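PDB 3I1I: homoserine O-acetyltransferase from Bacillus anthracis str. 'Ames Ancestor', which probably transfers an acetyl group from acetyl-CoA to the hydroxyl of L-homoserine, a step towards methionine, using an alpha/beta hydrolase fold. Local coordinates for residues Glu198-Asp203 against Lys218-Ala223. Sequence-based numbering, arbitrary orientation.
Sequences EAIRLD and KGLQLA
Asp203, the first residue beyond one helix, reaches across to the opening turn of the next and binds the backbone of Gly219. Its CB lies 4.0 Å from Gly219 CA, against the bare backbone of the glycine. CG stands anti to the backbone N (chi1 -164°), which carries the carboxylate over to the neighbouring helix. There OD2 accepts a nearly straight bond from Gly219 N (2.8 Å, 166° at the hydrogen). The amide meets it on the anti side, 28° out of the carboxylate plane. A water donates to the same OD2 and accepts from Lys218 N, so OD2 bonds directly to Gly219 N and is also linked to Lys218 N by a water; its negative charge would probably suit the helix dipole there. The other oxygen, OD1, is held by Ser205 N.

Beyond this polar end the axes of 198-202 and 218-223 come within 7.5 Å and run almost antiparallel. Such closeness rests on Gly219, whose CA packs 3.6 Å from Ala199 O. Ala199 CB meets Leu222 CG, while Ile200 CD1 touches both Ala223 CB (4.0 Å) and Leu220 CD1.

Helices 186-202 and 217-228 form an antiparallel pair in the helical insertion between strands 174-178 and 309-313 of the alpha/beta hydrolase sheet, consistent with the lid of this family; helix 277-289 covers Ile200, helix 259-270 flanks Gln221, and a second subunit packs on Leu202 and Leu222.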
loop_
_atom_site.group_PDB
_atom_site.type_symbol
_atom_site.label_atom_id
_atom_site.label_comp_id
_atom_site.label_asym_id
_atom_site.label_seq_id
_atom_site.Cartn_x
_atom_site.Cartn_y
_atom_site.Cartn_z
ATOM N N GLU A 198 -3.392 -6.427 -4.186
ATOM C CA GLU A 198 -3.324 -5.550 -5.338
ATOM C C GLU A 198 -1.912 -5.054 -5.690
ATOM O O GLU A 198 -1.595 -4.933 -6.858
ATOM C CB GLU A 198 -4.313 -4.400 -5.185
ATOM C CG GLU A 198 -5.713 -4.948 -5.516
ATOM C CD GLU A 198 -6.822 -3.953 -5.354
ATOM O OE1 GLU A 198 -6.547 -2.735 -5.546
ATOM O OE2 GLU A 198 -7.977 -4.408 -5.081
ATOM N N ALA A 199 -1.068 -4.820 -4.695
ATOM C CA ALA A 199 0.323 -4.434 -4.958
ATOM C C ALA A 199 1.076 -5.548 -5.746
ATOM O O ALA A 199 1.767 -5.274 -6.724
ATOM C CB ALA A 199 1.049 -4.077 -3.642
ATOM N N ILE A 200 0.889 -6.799 -5.361
ATOM C CA ILE A 200 1.495 -7.905 -6.107
ATOM C C ILE A 200 0.941 -8.004 -7.578
ATOM O O ILE A 200 1.712 -8.157 -8.543
ATOM C CB ILE A 200 1.325 -9.246 -5.355
ATOM C CG1 ILE A 200 1.902 -9.148 -3.931
ATOM C CG2 ILE A 200 2.002 -10.357 -6.126
ATOM C CD1 ILE A 200 1.449 -10.253 -2.941
ATOM N N ARG A 201 -0.372 -7.895 -7.745
ATOM C CA ARG A 201 -0.983 -7.956 -9.094
ATOM C C ARG A 201 -0.514 -6.808 -9.990
ATOM O O ARG A 201 -0.452 -6.956 -11.227
ATOM C CB ARG A 201 -2.512 -7.899 -9.049
ATOM C CG ARG A 201 -3.189 -9.134 -8.408
ATOM C CD ARG A 201 -4.747 -9.195 -8.679
ATOM N NE ARG A 201 -5.186 -10.533 -8.315
ATOM C CZ ARG A 201 -5.723 -11.449 -9.134
ATOM N NH1 ARG A 201 -6.008 -12.675 -8.654
ATOM N NH2 ARG A 201 -6.020 -11.154 -10.408
ATOM N N LEU A 202 -0.204 -5.671 -9.376
ATOM C CA LEU A 202 0.135 -4.491 -10.145
ATOM C C LEU A 202 1.530 -4.625 -10.769
ATOM O O LEU A 202 1.788 -4.115 -11.871
ATOM C CB LEU A 202 0.026 -3.240 -9.268
ATOM C CG LEU A 202 0.161 -1.902 -10.007
ATOM C CD1 LEU A 202 -0.895 -1.765 -11.158
ATOM C CD2 LEU A 202 0.088 -0.735 -9.000
ATOM N N ASP A 203 2.424 -5.301 -10.053
ATOM C CA ASP A 203 3.736 -5.587 -10.561
ATOM C C ASP A 203 3.641 -6.408 -11.856
ATOM O O ASP A 203 3.120 -7.508 -11.851
ATOM C CB ASP A 203 4.520 -6.351 -9.505
ATOM C CG ASP A 203 6.005 -6.369 -9.766
ATOM O OD1 ASP A 203 6.435 -6.172 -10.932
ATOM O OD2 ASP A 203 6.724 -6.594 -8.761
ATOM N N LYS A 218 9.165 -6.313 -6.401
ATOM C CA LYS A 218 8.667 -4.965 -6.074
ATOM C C LYS A 218 7.292 -5.038 -5.445
ATOM O O LYS A 218 7.059 -4.501 -4.368
ATOM C CB LYS A 218 8.617 -4.053 -7.284
ATOM C CG LYS A 218 9.969 -3.740 -7.841
ATOM C CD LYS A 218 9.872 -2.853 -9.104
ATOM C CE LYS A 218 11.218 -2.668 -9.791
ATOM N NZ LYS A 218 11.091 -1.682 -10.932
ATOM N N GLY A 219 6.382 -5.738 -6.094
ATOM C CA GLY A 219 5.059 -5.926 -5.523
ATOM C C GLY A 219 5.098 -6.604 -4.161
ATOM O O GLY A 219 4.381 -6.203 -3.244
ATOM N N LEU A 220 5.956 -7.608 -4.016
ATOM C CA LEU A 220 5.982 -8.384 -2.783
ATOM C C LEU A 220 6.560 -7.566 -1.640
ATOM O O LEU A 220 6.038 -7.602 -0.518
ATOM C CB LEU A 220 6.781 -9.657 -3.011
ATOM C CG LEU A 220 6.696 -10.852 -2.088
ATOM C CD1 LEU A 220 5.228 -11.255 -1.721
ATOM C CD2 LEU A 220 7.478 -12.018 -2.764
ATOM N N GLN A 221 7.621 -6.810 -1.917
ATOM C CA GLN A 221 8.202 -5.963 -0.899
ATOM C C GLN A 221 7.199 -4.917 -0.407
ATOM O O GLN A 221 7.133 -4.604 0.767
ATOM C CB GLN A 221 9.481 -5.256 -1.386
ATOM C CG GLN A 221 10.005 -4.184 -0.363
ATOM C CD GLN A 221 11.457 -3.804 -0.555
ATOM O OE1 GLN A 221 11.974 -3.836 -1.671
ATOM N NE2 GLN A 221 12.129 -3.418 0.543
ATOM N N LEU A 222 6.442 -4.361 -1.326
ATOM C CA LEU A 222 5.397 -3.400 -0.975
ATOM C C LEU A 222 4.331 -4.068 -0.090
ATOM O O LEU A 222 3.965 -3.548 0.964
ATOM C CB LEU A 222 4.821 -2.816 -2.270
ATOM C CG LEU A 222 3.895 -1.622 -2.221
ATOM C CD1 LEU A 222 4.329 -0.568 -1.191
ATOM C CD2 LEU A 222 3.843 -1.037 -3.652
ATOM N N ALA A 223 3.884 -5.255 -0.486
ATOM C CA ALA A 223 2.960 -6.043 0.340
ATOM C C ALA A 223 3.527 -6.264 1.739
ATOM O O ALA A 223 2.837 -6.094 2.719
ATOM C CB ALA A 223 2.588 -7.402 -0.349
HETATM O O HOH W 1 9.494 -6.866 -9.462
#